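Local coordinates for protein alginate lyase (Chitinophaga sp. MD30, PDB 6KCW) that cleaves the polysaccharide alginate, probably by beta-elimination, as a bacterial member of polysaccharide lyase family 36, at residues Gly69-Leu74 / Tyr168-Thr173; Phe84-Gly89 / Trp120-Ala125; Phe96-Gly101 / Arg204-Met209. All blocks are in the same frame, centred on the assembly; numbering follows the deposited sequence.

The three contacts illustrate how a beta-sandwich of the concanavalin type is closed by pairings between residues far apart in sequence. Contact 1 joins strands 71-80 and 162-170 of one antiparallel sheet, and contact 3 joins strands 94-99 and 206-215 of the other; their centres lie 9 Å apart and they touch, so together they tie one end of the sandwich. Contact 2, about 30 Å from contact 1 between centres and on the opposite side of the chain's centre, packs a loop on the end of strand 113-122, a neighbour of strand 94-99. Along the chain contact 2 is nested within contact 1, whereas the segments of contact 3 alternate with those of both others.

Contact 1. Residues Gly69-Leu74 / Tyr168-Thr173; sequences GTEYEL and YIKSNT
Strands 71-74 and 168-170 run antiparallel, their axes 4.8 Å apart at closest approach and their N-to-C directions at 169°, with Tyr72 and Ile169 as the hydrogen-bonded pair. Tyr72 N donates a hydrogen bond to Ile169 O, and Ile169 N donates one to Tyr72 O. Just beyond the regular strands, Ser171 N reaches Thr70 O at 2.8 Å and prolongs the ladder.

Glu71, Tyr168 and Lys170 share one face of the sheet. Bent at chi2 (103°), Glu71 runs side by side with Tyr168, pointing the same way, with carboxylate and ring planes only 16° apart; Glu71 CG meets Tyr168 OH at 3.6 Å. Lys170 also runs alongside Glu71; its CE comes within 3.2 Å of Glu71 OE1, but the salt bridge from NZ to OE1 is long at 3.8 Å. Glu71 OE2 is met from above the carboxylate plane by Thr70 OG1 at 2.6 Å and has a second partner in the Arg241 guanidinium. On the reverse face Tyr72 CB rests on Ile169 CG2 at 3.7 Å, while the phenol OH continues to Ser67 O. Ser171 OG bonds to Arg204 O.

Opposite Arg241 of strand 228-241, Thr70 and Glu71 together occupy one position, a classic beta bulge, where the chain passes from strand 60-69 of one sheet to strand 71-80 of the other in the sandwich.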
loop_
_atom_site.group_PDB
_atom_site.type_symbol
_atom_site.label_atom_id
_atom_site.label_comp_id
_atom_site.label_asym_id
_atom_site.label_seq_id
_atom_site.Cartn_x
_atom_site.Cartn_y
_atom_site.Cartn_z
ATOM N N GLY A 69 9.213 11.221 9.746
ATOM C CA GLY A 69 10.620 11.070 9.433
ATOM C C GLY A 69 10.860 11.283 7.956
ATOM O O GLY A 69 9.925 11.429 7.165
ATOM N N THR A 70 12.148 11.283 7.599
ATOM C CA THR A 70 12.610 11.442 6.225
ATOM C C THR A 70 12.976 10.131 5.547
ATOM O O THR A 70 13.069 10.107 4.314
ATOM C CB THR A 70 13.834 12.366 6.177
ATOM O OG1 THR A 70 14.869 11.835 7.016
ATOM C CG2 THR A 70 13.464 13.751 6.666
ATOM N N GLU A 71 13.190 9.053 6.317
ATOM C CA GLU A 71 13.579 7.750 5.783
ATOM C C GLU A 71 12.809 6.640 6.470
ATOM O O GLU A 71 12.875 6.496 7.696
ATOM C CB GLU A 71 15.069 7.480 5.956
ATOM C CG GLU A 71 15.891 7.976 4.816
ATOM C CD GLU A 71 16.593 9.247 5.175
ATOM O OE1 GLU A 71 17.425 9.703 4.362
ATOM O OE2 GLU A 71 16.326 9.780 6.277
ATOM N N TYR A 72 12.127 5.828 5.671
ATOM C CA TYR A 72 11.243 4.798 6.185
ATOM C C TYR A 72 11.372 3.559 5.315
ATOM O O TYR A 72 11.774 3.626 4.148
ATOM C CB TYR A 72 9.773 5.271 6.230
ATOM C CG TYR A 72 9.278 5.540 7.637
ATOM C CD1 TYR A 72 8.873 4.486 8.462
ATOM C CD2 TYR A 72 9.253 6.834 8.157
ATOM C CE1 TYR A 72 8.426 4.714 9.760
ATOM C CE2 TYR A 72 8.818 7.079 9.452
ATOM C CZ TYR A 72 8.397 6.012 10.249
ATOM O OH TYR A 72 7.963 6.229 11.541
ATOM N N GLU A 73 11.035 2.418 5.909
ATOM C CA GLU A 73 10.966 1.182 5.156
ATOM C C GLU A 73 9.906 0.310 5.790
ATOM O O GLU A 73 9.522 0.520 6.943
ATOM C CB GLU A 73 12.308 0.447 5.142
ATOM C CG GLU A 73 12.676 -0.040 6.512
ATOM C CD GLU A 73 13.893 -0.878 6.499
ATOM O OE1 GLU A 73 14.439 -1.103 5.398
ATOM O OE2 GLU A 73 14.306 -1.312 7.594
ATOM N N LEU A 74 9.435 -0.678 5.035
ATOM C CA LEU A 74 8.624 -1.723 5.644
ATOM C C LEU A 74 8.771 -2.999 4.830
ATOM O O LEU A 74 9.264 -2.987 3.697
ATOM C CB LEU A 74 7.143 -1.305 5.789
ATOM C CG LEU A 74 6.308 -0.761 4.628
ATOM C CD1 LEU A 74 5.821 -1.881 3.708
ATOM C CD2 LEU A 74 5.124 0.010 5.176
ATOM N N TYR A 168 10.864 1.076 0.433
ATOM C CA TYR A 168 11.774 2.063 0.999
ATOM C C TYR A 168 11.431 3.420 0.413
ATOM O O TYR A 168 11.254 3.542 -0.806
ATOM C CB TYR A 168 13.240 1.729 0.689
ATOM C CG TYR A 168 14.218 2.824 1.070
ATOM C CD1 TYR A 168 14.277 3.298 2.371
ATOM C CD2 TYR A 168 15.101 3.362 0.139
ATOM C CE1 TYR A 168 15.171 4.283 2.740
ATOM C CE2 TYR A 168 16.005 4.360 0.497
ATOM C CZ TYR A 168 16.034 4.810 1.807
ATOM O OH TYR A 168 16.909 5.802 2.193
ATOM N N ILE A 169 11.354 4.437 1.269
ATOM C CA ILE A 169 10.962 5.784 0.861
ATOM C C ILE A 169 11.871 6.791 1.554
ATOM O O ILE A 169 12.259 6.609 2.712
ATOM C CB ILE A 169 9.475 6.060 1.175
ATOM C CG1 ILE A 169 9.028 7.391 0.578
ATOM C CG2 ILE A 169 9.232 6.080 2.669
ATOM C CD1 ILE A 169 7.614 7.668 0.823
ATOM N N LYS A 170 12.231 7.843 0.828
ATOM C CA LYS A 170 13.070 8.910 1.357
ATOM C C LYS A 170 12.507 10.241 0.886
ATOM O O LYS A 170 12.260 10.420 -0.311
ATOM C CB LYS A 170 14.515 8.734 0.896
ATOM C CG LYS A 170 15.494 9.793 1.356
ATOM C CD LYS A 170 16.737 9.685 0.483
ATOM C CE LYS A 170 18.005 9.999 1.252
ATOM N NZ LYS A 170 18.381 11.429 1.151
ATOM N N SER A 171 12.289 11.159 1.826
ATOM C CA SER A 171 11.865 12.511 1.483
ATOM C C SER A 171 12.875 13.197 0.567
ATOM O O SER A 171 14.084 12.940 0.627
ATOM C CB SER A 171 11.694 13.345 2.748
ATOM O OG SER A 171 10.932 12.643 3.696
ATOM N N ASN A 172 12.366 14.094 -0.280
ATOM C CA ASN A 172 13.231 15.009 -1.001
ATOM C C ASN A 172 13.366 16.276 -0.163
ATOM O O ASN A 172 12.785 16.389 0.919
ATOM C CB ASN A 172 12.700 15.266 -2.413
ATOM C CG ASN A 172 11.502 16.230 -2.444
ATOM O OD1 ASN A 172 10.354 15.838 -2.190
ATOM N ND2 ASN A 172 11.766 17.489 -2.779
ATOM N N THR A 173 14.187 17.215 -0.626
ATOM C CA THR A 173 14.330 18.519 0.009
ATOM C C THR A 173 14.041 19.606 -1.018
ATOM O O THR A 173 14.471 19.503 -2.170
ATOM C CB THR A 173 15.743 18.739 0.559
ATOM O OG1 THR A 173 16.656 18.834 -0.539
ATOM C CG2 THR A 173 16.175 17.608 1.436
#

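Contact 2. Residues Phe84-Gly89 / Trp120-Ala125; sequences FDWSRG and WYQTDA
Trp120 is enclosed by three residues of segment 84-89, each using a different part of the indole. Phe84 turns its edge to one face, with CZ 3.5 Å from Trp120 CZ2 and the planes at 81°, an edge-to-face pair. Over the opposite face lies Gly89, whose CA makes a CH-pi contact 3.6 Å from the centroid of the five-membered ring. Gly89 also pairs with Tyr121 as an antiparallel non-hydrogen-bonded bridge, where any CB would run into Trp120 O. At the rim, Trp120 NE1 donates to Trp86 O at 3.0 Å; the bond lies in the indole plane, meets a lone pair of the carbonyl and is nearly straight (169°). The Trp86 ring adds an oblique contact, its CE3 against Trp120 CD1. Replacing Trp120 by a leucine would probably leave Trp86 O without this N-H and open a gap between Phe84 and Gly89.

The next residues along the strand fix the loop's backbone. Gln122 CG stands anti to the backbone N (chi1 173°) and the chain continues extended, which carries NE2 to Ser87 O at 2.7 Å with the acceptor near the amide plane. Gln122 N bonds to Arg88 O at 3.0 Å, and Arg88 NH1 returns a weak bond to Gln122 O. Asp124 OD1 offers Arg88 NH1 only a distant charge, 3.8 Å away and out of the guanidinium plane.

Further out, Phe80 meets Phe84, Trp86 and Trp120 edge-to-face, and Lys159 makes a cation-pi contact with Trp86. Arg215 and Ser228 hold the backbone of Asp85. Phe84, Trp86 and Trp120 thus form an aromatic cluster built by the end of strand 113-122 and the loop that carries the chain from strand 71-80 of one sheet to strand 89-92 of the other in the beta-sandwich.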
loop_
_atom_site.group_PDB
_atom_site.type_symbol
_atom_site.label_atom_id
_atom_site.label_comp_id
_atom_site.label_asym_id
_atom_site.label_seq_id
_atom_site.Cartn_x
_atom_site.Cartn_y
_atom_site.Cartn_z
ATOM N N PHE A 84 -9.019 -16.011 -6.001
ATOM C CA PHE A 84 -9.157 -14.567 -6.057
ATOM C C PHE A 84 -9.593 -14.146 -7.457
ATOM O O PHE A 84 -9.133 -14.696 -8.460
ATOM C CB PHE A 84 -7.838 -13.903 -5.674
ATOM C CG PHE A 84 -7.936 -12.419 -5.511
ATOM C CD1 PHE A 84 -8.282 -11.870 -4.291
ATOM C CD2 PHE A 84 -7.682 -11.570 -6.583
ATOM C CE1 PHE A 84 -8.376 -10.504 -4.133
ATOM C CE2 PHE A 84 -7.766 -10.205 -6.434
ATOM C CZ PHE A 84 -8.116 -9.665 -5.206
ATOM N N ASP A 85 -10.508 -13.193 -7.528
ATOM C CA ASP A 85 -10.996 -12.697 -8.812
ATOM C C ASP A 85 -10.209 -11.437 -9.135
ATOM O O ASP A 85 -10.463 -10.367 -8.572
ATOM C CB ASP A 85 -12.503 -12.441 -8.775
ATOM C CG ASP A 85 -13.049 -11.943 -10.113
ATOM O OD1 ASP A 85 -12.343 -12.057 -11.149
ATOM O OD2 ASP A 85 -14.191 -11.431 -10.126
ATOM N N TRP A 86 -9.252 -11.570 -10.055
ATOM C CA TRP A 86 -8.375 -10.452 -10.393
ATOM C C TRP A 86 -9.173 -9.200 -10.723
ATOM O O TRP A 86 -8.882 -8.112 -10.215
ATOM C CB TRP A 86 -7.487 -10.817 -11.578
ATOM C CG TRP A 86 -6.482 -11.899 -11.350
ATOM C CD1 TRP A 86 -6.277 -12.990 -12.137
ATOM C CD2 TRP A 86 -5.506 -11.968 -10.303
ATOM N NE1 TRP A 86 -5.246 -13.736 -11.646
ATOM C CE2 TRP A 86 -4.753 -13.134 -10.517
ATOM C CE3 TRP A 86 -5.195 -11.156 -9.205
ATOM C CZ2 TRP A 86 -3.707 -13.517 -9.673
ATOM C CZ3 TRP A 86 -4.166 -11.536 -8.366
ATOM C CH2 TRP A 86 -3.432 -12.707 -8.603
ATOM N N SER A 87 -10.184 -9.345 -11.577
ATOM C CA SER A 87 -11.004 -8.232 -12.082
ATOM C C SER A 87 -10.060 -7.204 -12.712
ATOM O O SER A 87 -9.165 -7.602 -13.470
ATOM C CB SER A 87 -11.901 -7.713 -10.974
ATOM O OG SER A 87 -12.670 -6.652 -11.460
ATOM N N ARG A 88 -10.217 -5.903 -12.443
ATOM C CA ARG A 88 -9.346 -4.921 -13.086
ATOM C C ARG A 88 -8.092 -4.636 -12.270
ATOM O O ARG A 88 -7.017 -4.445 -12.844
ATOM C CB ARG A 88 -10.100 -3.614 -13.360
ATOM C CG ARG A 88 -9.234 -2.471 -13.910
ATOM C CD ARG A 88 -8.980 -2.658 -15.412
ATOM N NE ARG A 88 -8.448 -1.467 -16.023
ATOM C CZ ARG A 88 -7.597 -1.485 -17.039
ATOM N NH1 ARG A 88 -7.160 -2.641 -17.523
ATOM N NH2 ARG A 88 -7.150 -0.343 -17.574
ATOM N N GLY A 89 -8.195 -4.626 -10.948
ATOM C CA GLY A 89 -7.058 -4.391 -10.089
ATOM C C GLY A 89 -7.476 -3.588 -8.882
ATOM O O GLY A 89 -8.655 -3.350 -8.646
ATOM N N TRP A 120 -2.202 -4.408 -7.692
ATOM C CA TRP A 120 -2.252 -5.431 -8.722
ATOM C C TRP A 120 -3.116 -4.899 -9.863
ATOM O O TRP A 120 -3.895 -3.955 -9.688
ATOM C CB TRP A 120 -2.774 -6.764 -8.170
ATOM C CG TRP A 120 -4.247 -6.890 -8.152
ATOM C CD1 TRP A 120 -5.031 -7.433 -9.126
ATOM C CD2 TRP A 120 -5.131 -6.477 -7.105
ATOM N NE1 TRP A 120 -6.353 -7.373 -8.757
ATOM C CE2 TRP A 120 -6.443 -6.788 -7.521
ATOM C CE3 TRP A 120 -4.944 -5.863 -5.862
ATOM C CZ2 TRP A 120 -7.564 -6.515 -6.732
ATOM C CZ3 TRP A 120 -6.056 -5.595 -5.079
ATOM C CH2 TRP A 120 -7.348 -5.923 -5.518
ATOM N N TYR A 121 -2.931 -5.467 -11.053
ATOM C CA TYR A 121 -3.513 -4.864 -12.246
ATOM C C TYR A 121 -3.632 -5.914 -13.342
ATOM O O TYR A 121 -2.723 -6.733 -13.520
ATOM C CB TYR A 121 -2.657 -3.683 -12.723
ATOM C CG TYR A 121 -3.271 -2.826 -13.825
ATOM C CD1 TYR A 121 -4.224 -1.860 -13.535
ATOM C CD2 TYR A 121 -2.853 -2.949 -15.150
ATOM C CE1 TYR A 121 -4.768 -1.069 -14.535
ATOM C CE2 TYR A 121 -3.391 -2.158 -16.156
ATOM C CZ TYR A 121 -4.351 -1.225 -15.841
ATOM O OH TYR A 121 -4.888 -0.437 -16.834
ATOM N N GLN A 122 -4.748 -5.873 -14.080
ATOM C CA GLN A 122 -4.986 -6.783 -15.194
ATOM C C GLN A 122 -5.177 -5.997 -16.484
ATOM O O GLN A 122 -6.014 -5.082 -16.555
ATOM C CB GLN A 122 -6.196 -7.692 -14.949
ATOM C CG GLN A 122 -6.544 -8.527 -16.179
ATOM C CD GLN A 122 -7.289 -9.796 -15.853
ATOM O OE1 GLN A 122 -7.115 -10.813 -16.521
ATOM N NE2 GLN A 122 -8.126 -9.753 -14.821
ATOM N N THR A 123 -4.398 -6.361 -17.499
ATOM C CA THR A 123 -4.457 -5.706 -18.795
ATOM C C THR A 123 -5.626 -6.238 -19.603
ATOM O O THR A 123 -6.054 -7.379 -19.426
ATOM C CB THR A 123 -3.167 -5.952 -19.581
ATOM O OG1 THR A 123 -3.003 -7.367 -19.791
ATOM C CG2 THR A 123 -1.968 -5.404 -18.827
ATOM N N ASP A 124 -6.114 -5.409 -20.531
ATOM C CA ASP A 124 -7.092 -5.900 -21.494
ATOM C C ASP A 124 -6.602 -7.197 -22.147
ATOM O O ASP A 124 -7.407 -8.094 -22.439
ATOM C CB ASP A 124 -7.396 -4.813 -22.543
ATOM C CG ASP A 124 -8.233 -3.622 -21.981
ATOM O OD1 ASP A 124 -8.680 -3.666 -20.812
ATOM O OD2 ASP A 124 -8.462 -2.631 -22.724
ATOM N N ALA A 125 -5.282 -7.353 -22.294
ATOM C CA ALA A 125 -4.655 -8.519 -22.916
ATOM C C ALA A 125 -4.522 -9.730 -21.995
ATOM O O ALA A 125 -4.044 -10.778 -22.453
ATOM C CB ALA A 125 -3.270 -8.145 -23.448
#

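Contact 3. Residues Phe96-Gly101 / Arg204-Met209; sequences FSIGEG and RLIKNM
Ile206 sits between Ile98 and Phe96 at the apolar centre of an antiparallel strand pair interrupted by a classic beta bulge. Its two branches divide the work: CG1 meets Ile98 CG1 at 3.6 Å, while CG2 reaches Phe96 CD1 at 3.8 Å. Both isoleucines place CG1 anti to the carbonyl carbon (chi1 -72° in Ile98, -61° in Ile206), which brings these branches together. Met209 closes the row loosely, its CB near Phe96 CE1. Tyr72 and Ile169 of the opposing sheet pack on this apolar face, so these side chains belong to the interior of the sandwich.

Around that centre the backbone bonds reveal the bulge. Opposite Ser97 the partner strand uses two residues, Lys207 and Asn208: Lys207 N donates to Ser97 O at 3.0 Å, almost straight, and Ser97 N donates to Asn208 O. The register has moved by one residue when Gly99 N finds Leu205 O at 3.1 Å. There the strand ends in a type II' turn from Ile98 to Gly101, closed by Gly101 N on Ile98 O; Gly99 supplies the positive phi (58°) at its second position.

On the face that carries Ser97 and Asn208 the contact becomes polar. Lys207 CD touches Gly99 O at 3.6 Å, and the Lys207 ammonium makes a long, weak ion pair with Asp68. Next to it, the side chains of Ser97 and Asn208 join directly: Ser97 OG donates to Asn208 OD1 at 2.6 Å, approaching from well above the plane of the amide.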
loop_
_atom_site.group_PDB
_atom_site.type_symbol
_atom_site.label_atom_id
_atom_site.label_comp_id
_atom_site.label_asym_id
_atom_site.label_seq_id
_atom_site.Cartn_x
_atom_site.Cartn_y
_atom_site.Cartn_z
ATOM N N PHE A 96 3.380 4.190 2.121
ATOM C CA PHE A 96 3.664 5.396 2.884
ATOM C C PHE A 96 3.022 6.588 2.205
ATOM O O PHE A 96 2.733 6.564 1.006
ATOM C CB PHE A 96 5.173 5.639 3.029
ATOM C CG PHE A 96 5.883 4.583 3.841
ATOM C CD1 PHE A 96 5.804 4.588 5.226
ATOM C CD2 PHE A 96 6.631 3.592 3.220
ATOM C CE1 PHE A 96 6.457 3.618 5.979
ATOM C CE2 PHE A 96 7.294 2.623 3.968
ATOM C CZ PHE A 96 7.211 2.640 5.348
ATOM N N SER A 97 2.814 7.642 2.997
ATOM C CA SER A 97 2.271 8.898 2.514
ATOM C C SER A 97 3.092 10.057 3.057
ATOM O O SER A 97 3.264 10.188 4.272
ATOM C CB SER A 97 0.834 9.076 2.957
ATOM O OG SER A 97 0.873 9.428 4.321
ATOM N N ILE A 98 3.539 10.928 2.163
ATOM C CA ILE A 98 4.286 12.130 2.514
ATOM C C ILE A 98 3.353 13.332 2.431
ATOM O O ILE A 98 2.503 13.409 1.536
ATOM C CB ILE A 98 5.508 12.294 1.588
ATOM C CG1 ILE A 98 6.567 11.250 1.940
ATOM C CG2 ILE A 98 6.080 13.694 1.673
ATOM C CD1 ILE A 98 7.815 11.327 1.078
ATOM N N GLY A 99 3.494 14.257 3.385
ATOM C CA GLY A 99 2.718 15.493 3.379
ATOM C C GLY A 99 1.219 15.267 3.399
ATOM O O GLY A 99 0.682 14.529 4.232
ATOM N N GLU A 100 0.523 15.931 2.471
ATOM C CA GLU A 100 -0.923 15.783 2.312
ATOM C C GLU A 100 -1.317 14.387 1.826
ATOM O O GLU A 100 -2.515 14.105 1.724
ATOM C CB GLU A 100 -1.467 16.863 1.346
ATOM C CG GLU A 100 -1.758 18.238 1.993
ATOM C CD GLU A 100 -2.196 19.345 1.002
ATOM O OE1 GLU A 100 -1.997 20.531 1.353
ATOM O OE2 GLU A 100 -2.730 19.061 -0.109
ATOM N N GLY A 101 -0.347 13.521 1.514
ATOM C CA GLY A 101 -0.619 12.158 1.074
ATOM C C GLY A 101 -1.478 12.031 -0.173
ATOM O O GLY A 101 -2.501 11.343 -0.158
ATOM N N ARG A 204 7.230 17.771 3.572
ATOM C CA ARG A 204 8.176 16.820 2.985
ATOM C C ARG A 204 8.285 15.510 3.745
ATOM O O ARG A 204 8.847 14.555 3.202
ATOM C CB ARG A 204 9.568 17.441 2.896
ATOM C CG ARG A 204 10.075 17.948 4.228
ATOM C CD ARG A 204 11.383 18.684 4.033
ATOM N NE ARG A 204 12.401 17.727 3.623
ATOM C CZ ARG A 204 13.276 17.166 4.446
ATOM N NH1 ARG A 204 13.286 17.490 5.730
ATOM N NH2 ARG A 204 14.139 16.286 3.978
ATOM N N LEU A 205 7.756 15.432 4.964
ATOM C CA LEU A 205 7.994 14.292 5.838
ATOM C C LEU A 205 7.071 13.120 5.529
ATOM O O LEU A 205 5.907 13.293 5.164
ATOM C CB LEU A 205 7.807 14.699 7.298
ATOM C CG LEU A 205 8.783 15.802 7.703
ATOM C CD1 LEU A 205 8.712 16.109 9.184
ATOM C CD2 LEU A 205 10.171 15.387 7.318
ATOM N N ILE A 206 7.613 11.912 5.663
ATOM C CA ILE A 206 6.768 10.730 5.737
ATOM C C ILE A 206 5.946 10.830 7.011
ATOM O O ILE A 206 6.493 10.938 8.115
ATOM C CB ILE A 206 7.599 9.443 5.715
ATOM C CG1 ILE A 206 8.390 9.341 4.417
ATOM C CG2 ILE A 206 6.700 8.254 5.866
ATOM C CD1 ILE A 206 9.830 9.126 4.661
ATOM N N LYS A 207 4.628 10.801 6.864
ATOM C CA LYS A 207 3.735 11.061 7.978
ATOM C C LYS A 207 2.943 9.845 8.426
ATOM O O LYS A 207 2.679 9.706 9.621
ATOM C CB LYS A 207 2.766 12.194 7.624
ATOM C CG LYS A 207 3.389 13.575 7.763
ATOM C CD LYS A 207 2.409 14.658 7.387
ATOM C CE LYS A 207 2.777 15.968 8.076
ATOM N NZ LYS A 207 4.204 16.370 7.829
ATOM N N ASN A 208 2.545 8.960 7.516
ATOM C CA ASN A 208 1.847 7.785 7.989
ATOM C C ASN A 208 2.014 6.634 7.009
ATOM O O ASN A 208 2.402 6.815 5.852
ATOM C CB ASN A 208 0.365 8.101 8.305
ATOM C CG ASN A 208 -0.449 8.543 7.108
ATOM O OD1 ASN A 208 -0.405 7.931 6.041
ATOM N ND2 ASN A 208 -1.249 9.583 7.305
ATOM N N MET A 209 1.761 5.432 7.524
ATOM C CA MET A 209 1.800 4.206 6.742
ATOM C C MET A 209 0.397 3.883 6.223
ATOM O O MET A 209 -0.578 3.903 6.984
ATOM C CB MET A 209 2.353 3.058 7.593
ATOM C CG MET A 209 2.312 1.715 6.904
ATOM S SD MET A 209 2.782 0.325 7.946
ATOM C CE MET A 209 1.469 0.304 9.158
#